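Universal stress protein (Mycobacterium smegmatis, PDB 5AHW) binds cAMP in a nucleotide pocket and, as a universal stress protein, probably takes part in cyclic-nucleotide signalling. Local coordinates at residues T6-T11 and D104-D109; I36-Y41 and D97-L102; S16-V21 and N75-A80. All blocks are in the same frame, centred on the assembly; numbering follows the deposited sequence.

Contact 1 (T6-T11 and D104-D109); sequences TVVVGT and DEVKAD. With CMP (adenosine-3',5'-cyclic-monophosphate), chain K.
The Asp-109 carboxylate meets Thr-6 through OD2, which turns its anti lone pair to the Thr-6 backbone. Thr-6 N lies 2.8 Å from Asp-109 OD2, and the bond is bent, with an N-H...O angle of 137°. OD2 has a second partner, the backbone N of Gln-5. Asp-109 N in turn donates to Thr-6 O at 2.9 Å. Thr-6 is thus held at both N and O by one residue. Asp-109 CG stands beside its own backbone N (chi1 -58°), which carries the carboxylate to the strand end.

Next to this polar pair, further along the strand, lies an apolar patch. Val-8 CG2 touches Ala-108 CB at 3.8 Å and Val-106 CG2 at 4.0 Å. The same Val-106 methyl reaches Thr-6 CG2. Lys-107, with positive phi, is the C-prime residue of a Schellman motif ending helix 95-105, and it turns the chain toward the sheet. At the far end of the strand, Gly-10 O accepts a bond from O2' of cAMP.

Strand 6-10 runs between strands 34-41 and 110-114. Val-106 also packs on Ile-36, and on the other face Val-9 meets helix 15-31.

Contact 2 (I36-Y41 and D97-L102); sequences IIATAY and DALVEL. With CMP (adenosine-3',5'-cyclic-monophosphate), chain K.
Strand 36-41 and helix 97-102 pass 8.6 Å apart at their axes and run roughly antiparallel, at 140° between their directions. Alternate strand residues, Ile-36, Ala-38 and Ala-40, point their side chains to the helix.

Ala-38 is the centre of the packing. Its CB takes Leu-102 CD2 at 3.5 Å, tighter than usual van der Waals contact, and Leu-99 CD2 at 4.0 Å. Leu-102 holds CG anti to its backbone N (chi1 167°), and its CD2 methyl touches both Ala-38 and Ile-36. Ile-36 CG2 lies 4.1 Å from that CD2, the two side chains crossing at a slant. At the other end the backbones come closer. Two small residues meet there, Ala-40 CB and Ala-98 CB, 3.7 Å apart.

The layering is that of the Rossmann-like alpha/beta fold of the HUP clan. Helix 95-105 connects strand 86-92 to strand 110-114 in a beta-alpha-beta crossover. On the way it covers strands 34-41 and 6-10, which lie between those two in the parallel sheet. Ala-98 also touches Val-91, and Leu-102 also touches Val-8, so the helix is seated on several strands.

The contact forms one side of the adenine pocket. Ala-40 pairs with the base edge through its backbone N and O. Its N gives a nearly straight bond (173°) to cAMP N1 at 2.9 Å, and its O receives cAMP N6 at 2.9 Å. Leu-99 serves two partners with its fork. CD2 goes to Ala-38, while CD1 lies 3.6 Å from cAMP N3. Ala-40 CB packs against cAMP N1 as well, so this one methyl touches both the helix and the base.

Contact 3 (S16-V21 and N75-A80); sequences SSLRAV and NDRAKA. With CMP (adenosine-3',5'-cyclic-monophosphate), chain K.
Arg-77 lays its guanidinium against an aliphatic carbon: Leu-18 CB sits over one face, 3.3 Å above the plane and offset toward the rim. The two side chains cross at about a right angle. Arg-77 reaches this place by folding its chain, with bends at chi2 (-77°) and chi3 (-74°). Leu-18 CB is 3.6 Å from Arg-77 NH1. Leu-18 O comes within 3.3 Å of Arg-77 NH2, but the angle is too poor for a hydrogen bond.

Deeper in, Val-21 CG1 meets Ala-78 CB at 3.9 Å. Here the helix backbones are nearest, and the segment axes pass 9.2 Å apart at 40°. Val-21 and Leu-18 also pack on Ala-74 and Thr-11, so this helix pair of the Rossmann-like fold continues toward the sheet.

The N-terminal end of helix 15-31 faces the cAMP phosphate, and Ser-16 OG donates to cAMP O2P at 2.7 Å.

The charge of Arg-77 is answered by Asp-22, which forms a salt bridge with NE. Arg-19 gives its NH2 to Thr-146 O. The two segments share no hydrogen bond and meet by van der Waals contact. The salt bridge to Asp-22 probably helps to hold the guanidinium over Leu-18 CB.

In the fold
Contacts 1 and 2 have centres 8 Å apart and share helix 95-105. They reach neighbouring strands of the one parallel sheet, 6-10 and 34-41. Contact 3 lies about 15 Å from each, centre to centre, and joins helices 15-31 and 65-80 across the sheet from helix 95-105. Along the chain the segments come as 6-11, 16-21, 36-41, 75-80, 97-102 and 104-109. Contact 1 therefore encloses the other two, while contacts 2 and 3 interleave. Thr-11 bonds to Ser-17, and Ile-37 packs on Asn-75 and Ala-78. All three contacts touch cAMP, so the helix layers on both faces of the sheet are tied to one nucleotide site.

Contact 1 (T6-T11 and D104-D109)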
loop_
_atom_site.group_PDB
_atom_site.type_symbol
_atom_site.label_atom_id
_atom_site.label_comp_id
_atom_site.label_asym_id
_atom_site.label_seq_id
_atom_site.Cartn_x
_atom_site.Cartn_y
_atom_site.Cartn_z
ATOM N N THR B 6 4.356 0.105 13.439
ATOM C CA THR B 6 3.453 1.239 13.637
ATOM C C THR B 6 2.749 1.602 12.338
ATOM O O THR B 6 3.376 2.015 11.401
ATOM C CB THR B 6 4.232 2.462 14.183
ATOM O OG1 THR B 6 4.880 2.138 15.423
ATOM C CG2 THR B 6 3.287 3.627 14.449
ATOM N N VAL B 7 1.443 1.449 12.311
ATOM C CA VAL B 7 0.677 1.677 11.096
ATOM C C VAL B 7 -0.264 2.853 11.362
ATOM O O VAL B 7 -0.917 2.896 12.383
ATOM C CB VAL B 7 -0.158 0.471 10.760
ATOM C CG1 VAL B 7 -0.981 0.711 9.541
ATOM C CG2 VAL B 7 0.701 -0.769 10.533
ATOM N N VAL B 8 -0.297 3.788 10.441
ATOM C CA VAL B 8 -1.204 4.903 10.498
ATOM C C VAL B 8 -2.263 4.810 9.417
ATOM O O VAL B 8 -1.918 4.623 8.267
ATOM C CB VAL B 8 -0.446 6.224 10.302
ATOM C CG1 VAL B 8 -1.448 7.375 10.230
ATOM C CG2 VAL B 8 0.471 6.507 11.516
ATOM N N VAL B 9 -3.529 4.957 9.805
ATOM C CA VAL B 9 -4.637 4.922 8.877
ATOM C C VAL B 9 -5.471 6.158 9.030
ATOM O O VAL B 9 -5.754 6.605 10.133
ATOM C CB VAL B 9 -5.497 3.624 8.956
ATOM C CG1 VAL B 9 -6.213 3.408 10.311
ATOM C CG2 VAL B 9 -6.512 3.576 7.792
ATOM N N GLY B 10 -5.827 6.739 7.887
ATOM C CA GLY B 10 -6.649 7.938 7.814
ATOM C C GLY B 10 -8.064 7.573 7.486
ATOM O O GLY B 10 -8.300 6.795 6.572
ATOM N N THR B 11 -8.999 8.052 8.305
ATOM C CA THR B 11 -10.415 7.960 8.009
ATOM C C THR B 11 -11.124 9.311 8.110
ATOM O O THR B 11 -10.844 10.050 9.036
ATOM C CB THR B 11 -11.140 6.956 8.922
ATOM O OG1 THR B 11 -12.557 6.978 8.623
ATOM C CG2 THR B 11 -10.944 7.231 10.339
ATOM N N ASP B 104 5.568 11.009 10.007
ATOM C CA ASP B 104 6.886 11.431 10.428
ATOM C C ASP B 104 7.061 11.484 11.945
ATOM O O ASP B 104 8.109 11.043 12.471
ATOM C CB ASP B 104 7.225 12.823 9.902
ATOM C CG ASP B 104 7.563 12.820 8.446
ATOM O OD1 ASP B 104 7.647 11.726 7.860
ATOM O OD2 ASP B 104 7.757 13.926 7.884
ATOM N N GLU B 105 6.066 12.050 12.630
ATOM C CA GLU B 105 6.111 12.263 14.093
ATOM C C GLU B 105 6.183 10.919 14.800
ATOM O O GLU B 105 6.948 10.784 15.701
ATOM C CB GLU B 105 4.867 13.067 14.583
ATOM C CG GLU B 105 4.746 13.362 16.078
ATOM C CD GLU B 105 3.319 13.201 16.662
ATOM O OE1 GLU B 105 2.362 13.810 16.111
ATOM O OE2 GLU B 105 3.141 12.471 17.686
ATOM N N VAL B 106 5.397 9.914 14.393
ATOM C CA VAL B 106 5.380 8.654 15.121
ATOM C C VAL B 106 6.284 7.596 14.502
ATOM O O VAL B 106 6.316 6.438 14.935
ATOM C CB VAL B 106 3.954 8.162 15.342
ATOM C CG1 VAL B 106 3.144 9.304 15.942
ATOM C CG2 VAL B 106 3.326 7.598 14.036
ATOM N N LYS B 107 7.076 8.014 13.524
ATOM C CA LYS B 107 8.003 7.118 12.856
ATOM C C LYS B 107 7.249 5.915 12.276
ATOM O O LYS B 107 7.625 4.758 12.459
ATOM C CB LYS B 107 9.120 6.735 13.806
ATOM C CG LYS B 107 9.972 7.968 14.147
ATOM C CD LYS B 107 11.110 7.702 15.156
ATOM C CE LYS B 107 11.581 9.036 15.788
ATOM N NZ LYS B 107 11.929 8.881 17.242
ATOM N N ALA B 108 6.178 6.200 11.558
ATOM C CA ALA B 108 5.306 5.126 11.070
ATOM C C ALA B 108 6.025 4.277 10.020
ATOM O O ALA B 108 6.810 4.782 9.263
ATOM C CB ALA B 108 4.071 5.711 10.460
ATOM N N ASP B 109 5.771 2.982 10.011
ATOM C CA ASP B 109 6.364 2.088 9.050
ATOM C C ASP B 109 5.431 2.013 7.875
ATOM O O ASP B 109 5.842 1.650 6.772
ATOM C CB ASP B 109 6.471 0.691 9.662
ATOM C CG ASP B 109 7.264 0.681 10.909
ATOM O OD1 ASP B 109 8.439 1.058 10.813
ATOM O OD2 ASP B 109 6.741 0.341 11.986
HETATM P P CMP K . -11.314 6.663 1.168
HETATM O O1P CMP K . -11.585 5.182 0.935
HETATM O O2P CMP K . -12.557 7.372 1.445
HETATM O "O5'" CMP K . -10.439 7.352 0.048
HETATM C "C5'" CMP K . -9.656 8.560 0.207
HETATM C "C4'" CMP K . -8.944 8.436 1.525
HETATM O "O4'" CMP K . -8.277 9.618 1.932
HETATM C "C3'" CMP K . -9.839 8.130 2.666
HETATM O "O3'" CMP K . -10.367 6.824 2.479
HETATM C "C2'" CMP K . -8.917 8.364 3.872
HETATM O "O2'" CMP K . -7.989 7.296 4.107
HETATM C "C1'" CMP K . -8.156 9.598 3.358
HETATM N N9 CMP K . -8.826 10.786 3.940
HETATM C C8 CMP K . -9.707 11.605 3.335
HETATM N N7 CMP K . -10.165 12.534 4.188
HETATM C C5 CMP K . -9.569 12.331 5.340
HETATM C C6 CMP K . -9.559 12.977 6.665
HETATM N N6 CMP K . -10.319 14.042 6.877
HETATM N N1 CMP K . -8.787 12.460 7.629
HETATM C C2 CMP K . -8.014 11.384 7.438
HETATM N N3 CMP K . -7.978 10.728 6.259
HETATM C C4 CMP K . -8.713 11.157 5.201
#

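Contact 2 (I36-Y41 and D97-L102)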
loop_
_atom_site.group_PDB
_atom_site.type_symbol
_atom_site.label_atom_id
_atom_site.label_comp_id
_atom_site.label_asym_id
_atom_site.label_seq_id
_atom_site.Cartn_x
_atom_site.Cartn_y
_atom_site.Cartn_z
ATOM N N ILE B 36 -2.652 3.439 14.599
ATOM C CA ILE B 36 -3.035 4.816 14.901
ATOM C C ILE B 36 -4.104 5.204 13.873
ATOM O O ILE B 36 -3.852 5.222 12.670
ATOM C CB ILE B 36 -1.805 5.740 14.887
ATOM C CG1 ILE B 36 -0.807 5.311 15.973
ATOM C CG2 ILE B 36 -2.195 7.186 15.193
ATOM C CD1 ILE B 36 0.509 6.073 16.007
ATOM N N ILE B 37 -5.316 5.447 14.348
ATOM C CA ILE B 37 -6.367 5.912 13.471
ATOM C C ILE B 37 -6.390 7.434 13.565
ATOM O O ILE B 37 -6.554 7.998 14.662
ATOM C CB ILE B 37 -7.740 5.320 13.884
ATOM C CG1 ILE B 37 -7.663 3.791 14.021
ATOM C CG2 ILE B 37 -8.844 5.739 12.893
ATOM C CD1 ILE B 37 -8.965 3.112 14.424
ATOM N N ALA B 38 -6.250 8.099 12.430
ATOM C CA ALA B 38 -6.248 9.554 12.377
ATOM C C ALA B 38 -7.402 10.136 11.552
ATOM O O ALA B 38 -7.759 9.611 10.495
ATOM C CB ALA B 38 -4.906 10.051 11.835
ATOM N N THR B 39 -8.003 11.200 12.055
ATOM C CA THR B 39 -9.033 11.900 11.344
ATOM C C THR B 39 -8.660 13.378 11.357
ATOM O O THR B 39 -8.533 14.030 12.450
ATOM C CB THR B 39 -10.407 11.729 11.995
ATOM O OG1 THR B 39 -10.800 10.364 11.920
ATOM C CG2 THR B 39 -11.452 12.559 11.296
ATOM N N ALA B 40 -8.460 13.914 10.160
ATOM C CA ALA B 40 -8.085 15.328 10.044
ATOM C C ALA B 40 -9.352 16.121 9.933
ATOM O O ALA B 40 -10.283 15.692 9.259
ATOM C CB ALA B 40 -7.239 15.573 8.808
ATOM N N TYR B 41 -9.398 17.277 10.549
ATOM C CA TYR B 41 -10.556 18.158 10.399
ATOM C C TYR B 41 -10.166 19.653 10.664
ATOM O O TYR B 41 -9.218 19.917 11.368
ATOM C CB TYR B 41 -11.682 17.711 11.356
ATOM C CG TYR B 41 -11.381 18.020 12.783
ATOM C CD1 TYR B 41 -10.495 17.263 13.506
ATOM C CD2 TYR B 41 -11.954 19.108 13.407
ATOM C CE1 TYR B 41 -10.182 17.575 14.818
ATOM C CE2 TYR B 41 -11.644 19.444 14.728
ATOM C CZ TYR B 41 -10.770 18.672 15.431
ATOM O OH TYR B 41 -10.493 19.001 16.749
ATOM N N ASP B 97 -1.534 16.932 4.821
ATOM C CA ASP B 97 -0.629 17.463 5.837
ATOM C C ASP B 97 -0.783 16.651 7.121
ATOM O O ASP B 97 0.192 16.239 7.732
ATOM C CB ASP B 97 -0.988 18.964 6.171
ATOM C CG ASP B 97 -0.583 20.013 5.025
ATOM O OD1 ASP B 97 0.197 19.706 4.087
ATOM O OD2 ASP B 97 -1.014 21.186 5.122
ATOM N N ALA B 98 -2.007 16.457 7.587
ATOM C CA ALA B 98 -2.141 15.809 8.883
ATOM C C ALA B 98 -1.591 14.376 8.844
ATOM O O ALA B 98 -0.878 13.976 9.758
ATOM C CB ALA B 98 -3.604 15.823 9.339
ATOM N N LEU B 99 -1.841 13.630 7.764
ATOM C CA LEU B 99 -1.426 12.213 7.698
ATOM C C LEU B 99 0.091 12.088 7.508
ATOM O O LEU B 99 0.750 11.336 8.241
ATOM C CB LEU B 99 -2.149 11.438 6.604
ATOM C CG LEU B 99 -3.630 11.286 6.865
ATOM C CD1 LEU B 99 -4.394 10.826 5.626
ATOM C CD2 LEU B 99 -3.877 10.292 7.971
ATOM N N VAL B 100 0.664 12.886 6.616
ATOM C CA VAL B 100 2.123 12.845 6.407
ATOM C C VAL B 100 2.893 13.317 7.590
ATOM O O VAL B 100 3.874 12.687 8.032
ATOM C CB VAL B 100 2.523 13.613 5.173
ATOM C CG1 VAL B 100 4.014 13.570 5.003
ATOM C CG2 VAL B 100 1.863 12.934 3.958
ATOM N N GLU B 101 2.439 14.394 8.174
ATOM C CA GLU B 101 3.144 14.846 9.374
ATOM C C GLU B 101 3.037 13.874 10.530
ATOM O O GLU B 101 4.002 13.696 11.264
ATOM C CB GLU B 101 2.667 16.233 9.802
ATOM C CG GLU B 101 2.973 17.275 8.736
ATOM C CD GLU B 101 2.395 18.660 9.013
ATOM O OE1 GLU B 101 1.858 18.931 10.141
ATOM O OE2 GLU B 101 2.466 19.458 8.026
ATOM N N LEU B 102 1.868 13.271 10.708
ATOM C CA LEU B 102 1.668 12.360 11.819
ATOM C C LEU B 102 2.603 11.191 11.659
ATOM O O LEU B 102 3.204 10.710 12.576
ATOM C CB LEU B 102 0.207 11.902 11.921
ATOM C CG LEU B 102 -0.118 10.719 12.832
ATOM C CD1 LEU B 102 0.283 11.048 14.274
ATOM C CD2 LEU B 102 -1.584 10.430 12.771
HETATM P P CMP K . -11.314 6.663 1.168
HETATM O O1P CMP K . -11.585 5.182 0.935
HETATM O O2P CMP K . -12.557 7.372 1.445
HETATM O "O5'" CMP K . -10.439 7.352 0.048
HETATM C "C5'" CMP K . -9.656 8.560 0.207
HETATM C "C4'" CMP K . -8.944 8.436 1.525
HETATM O "O4'" CMP K . -8.277 9.618 1.932
HETATM C "C3'" CMP K . -9.839 8.130 2.666
HETATM O "O3'" CMP K . -10.367 6.824 2.479
HETATM C "C2'" CMP K . -8.917 8.364 3.872
HETATM O "O2'" CMP K . -7.989 7.296 4.107
HETATM C "C1'" CMP K . -8.156 9.598 3.358
HETATM N N9 CMP K . -8.826 10.786 3.940
HETATM C C8 CMP K . -9.707 11.605 3.335
HETATM N N7 CMP K . -10.165 12.534 4.188
HETATM C C5 CMP K . -9.569 12.331 5.340
HETATM C C6 CMP K . -9.559 12.977 6.665
HETATM N N6 CMP K . -10.319 14.042 6.877
HETATM N N1 CMP K . -8.787 12.460 7.629
HETATM C C2 CMP K . -8.014 11.384 7.438
HETATM N N3 CMP K . -7.978 10.728 6.259
HETATM C C4 CMP K . -8.713 11.157 5.201
#

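Contact 3 (S16-V21 and N75-A80)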
loop_
_atom_site.group_PDB
_atom_site.type_symbol
_atom_site.label_atom_id
_atom_site.label_comp_id
_atom_site.label_asym_id
_atom_site.label_seq_id
_atom_site.Cartn_x
_atom_site.Cartn_y
_atom_site.Cartn_z
ATOM N N SER B 16 -16.206 4.116 2.530
ATOM C CA SER B 16 -14.993 3.782 1.774
ATOM C C SER B 16 -13.812 3.798 2.727
ATOM O O SER B 16 -13.052 2.817 2.889
ATOM C CB SER B 16 -14.780 4.804 0.602
ATOM O OG SER B 16 -14.887 6.155 1.000
ATOM N N SER B 17 -13.702 4.885 3.495
ATOM C CA SER B 17 -12.536 4.973 4.376
ATOM C C SER B 17 -12.529 3.891 5.480
ATOM O O SER B 17 -11.463 3.458 5.947
ATOM C CB SER B 17 -12.427 6.375 4.968
ATOM O OG SER B 17 -13.309 6.593 6.042
ATOM N N LEU B 18 -13.704 3.491 5.944
ATOM C CA LEU B 18 -13.758 2.506 6.986
ATOM C C LEU B 18 -13.281 1.150 6.484
ATOM O O LEU B 18 -12.807 0.333 7.283
ATOM C CB LEU B 18 -15.171 2.428 7.552
ATOM C CG LEU B 18 -15.538 3.685 8.347
ATOM C CD1 LEU B 18 -17.006 3.622 8.682
ATOM C CD2 LEU B 18 -14.721 3.836 9.601
ATOM N N ARG B 19 -13.371 0.937 5.179
ATOM C CA ARG B 19 -12.790 -0.234 4.559
ATOM C C ARG B 19 -11.270 -0.147 4.619
ATOM O O ARG B 19 -10.620 -1.198 4.727
ATOM C CB ARG B 19 -13.267 -0.469 3.104
ATOM C CG ARG B 19 -14.733 -0.865 3.015
ATOM C CD ARG B 19 -15.258 -1.230 1.614
ATOM N NE ARG B 19 -15.538 -0.039 0.773
ATOM C CZ ARG B 19 -16.748 0.478 0.470
ATOM N NH1 ARG B 19 -17.892 -0.069 0.912
ATOM N NH2 ARG B 19 -16.803 1.566 -0.309
ATOM N N ALA B 20 -10.719 1.054 4.474
ATOM C CA ALA B 20 -9.306 1.258 4.651
ATOM C C ALA B 20 -8.885 0.942 6.081
ATOM O O ALA B 20 -7.825 0.370 6.287
ATOM C CB ALA B 20 -8.897 2.692 4.323
ATOM N N VAL B 21 -9.694 1.342 7.060
ATOM C CA VAL B 21 -9.462 0.962 8.445
ATOM C C VAL B 21 -9.519 -0.597 8.694
ATOM O O VAL B 21 -8.638 -1.151 9.378
ATOM C CB VAL B 21 -10.470 1.688 9.360
ATOM C CG1 VAL B 21 -10.326 1.255 10.806
ATOM C CG2 VAL B 21 -10.231 3.186 9.311
ATOM N N ASN B 75 -12.429 2.702 15.391
ATOM C CA ASN B 75 -11.858 1.831 16.424
ATOM C C ASN B 75 -12.551 0.451 16.499
ATOM O O ASN B 75 -11.901 -0.584 16.508
ATOM C CB ASN B 75 -11.959 2.524 17.795
ATOM C CG ASN B 75 -11.082 1.876 18.843
ATOM O OD1 ASN B 75 -11.045 0.662 18.982
ATOM N ND2 ASN B 75 -10.372 2.707 19.618
ATOM N N ASP B 76 -13.871 0.472 16.574
ATOM C CA ASP B 76 -14.661 -0.743 16.548
ATOM C C ASP B 76 -14.353 -1.562 15.290
ATOM O O ASP B 76 -14.206 -2.768 15.375
ATOM C CB ASP B 76 -16.157 -0.425 16.638
ATOM C CG ASP B 76 -16.549 0.117 17.997
ATOM O OD1 ASP B 76 -15.816 -0.148 18.976
ATOM O OD2 ASP B 76 -17.604 0.796 18.100
ATOM N N ARG B 77 -14.203 -0.920 14.135
ATOM C CA ARG B 77 -13.958 -1.669 12.900
ATOM C C ARG B 77 -12.586 -2.299 12.976
ATOM O O ARG B 77 -12.439 -3.482 12.691
ATOM C CB ARG B 77 -14.046 -0.760 11.697
ATOM C CG ARG B 77 -15.448 -0.302 11.409
ATOM C CD ARG B 77 -16.202 -1.423 10.755
ATOM N NE ARG B 77 -15.705 -1.518 9.408
ATOM C CZ ARG B 77 -16.285 -0.920 8.366
ATOM N NH1 ARG B 77 -17.369 -0.216 8.509
ATOM N NH2 ARG B 77 -15.800 -1.085 7.162
ATOM N N ALA B 78 -11.581 -1.526 13.402
ATOM C CA ALA B 78 -10.221 -2.054 13.517
ATOM C C ALA B 78 -10.097 -3.173 14.544
ATOM O O ALA B 78 -9.401 -4.154 14.334
ATOM C CB ALA B 78 -9.262 -0.961 13.839
ATOM N N LYS B 79 -10.807 -3.055 15.639
ATOM C CA LYS B 79 -10.775 -4.079 16.680
ATOM C C LYS B 79 -11.460 -5.375 16.167
ATOM O O LYS B 79 -10.999 -6.479 16.387
ATOM C CB LYS B 79 -11.423 -3.490 17.936
ATOM C CG LYS B 79 -11.699 -4.418 19.082
ATOM C CD LYS B 79 -12.205 -3.582 20.259
ATOM C CE LYS B 79 -13.087 -4.367 21.222
ATOM N NZ LYS B 79 -12.315 -5.109 22.264
ATOM N N ALA B 80 -12.527 -5.222 15.410
ATOM C CA ALA B 80 -13.175 -6.378 14.821
ATOM C C ALA B 80 -12.257 -7.097 13.811
ATOM O O ALA B 80 -12.405 -8.280 13.614
ATOM C CB ALA B 80 -14.509 -5.987 14.186
HETATM P P CMP K . -11.314 6.663 1.168
HETATM O O1P CMP K . -11.585 5.182 0.935
HETATM O O2P CMP K . -12.557 7.372 1.445
HETATM O "O5'" CMP K . -10.439 7.352 0.048
HETATM C "C5'" CMP K . -9.656 8.560 0.207
HETATM C "C4'" CMP K . -8.944 8.436 1.525
HETATM O "O4'" CMP K . -8.277 9.618 1.932
HETATM C "C3'" CMP K . -9.839 8.130 2.666
HETATM O "O3'" CMP K . -10.367 6.824 2.479
HETATM C "C2'" CMP K . -8.917 8.364 3.872
HETATM O "O2'" CMP K . -7.989 7.296 4.107
HETATM C "C1'" CMP K . -8.156 9.598 3.358
HETATM N N9 CMP K . -8.826 10.786 3.940
HETATM C C8 CMP K . -9.707 11.605 3.335
HETATM N N7 CMP K . -10.165 12.534 4.188
HETATM C C5 CMP K . -9.569 12.331 5.340
HETATM C C6 CMP K . -9.559 12.977 6.665
HETATM N N6 CMP K . -10.319 14.042 6.877
HETATM N N1 CMP K . -8.787 12.460 7.629
HETATM C C2 CMP K . -8.014 11.384 7.438
HETATM N N3 CMP K . -7.978 10.728 6.259
HETATM C C4 CMP K . -8.713 11.157 5.201
#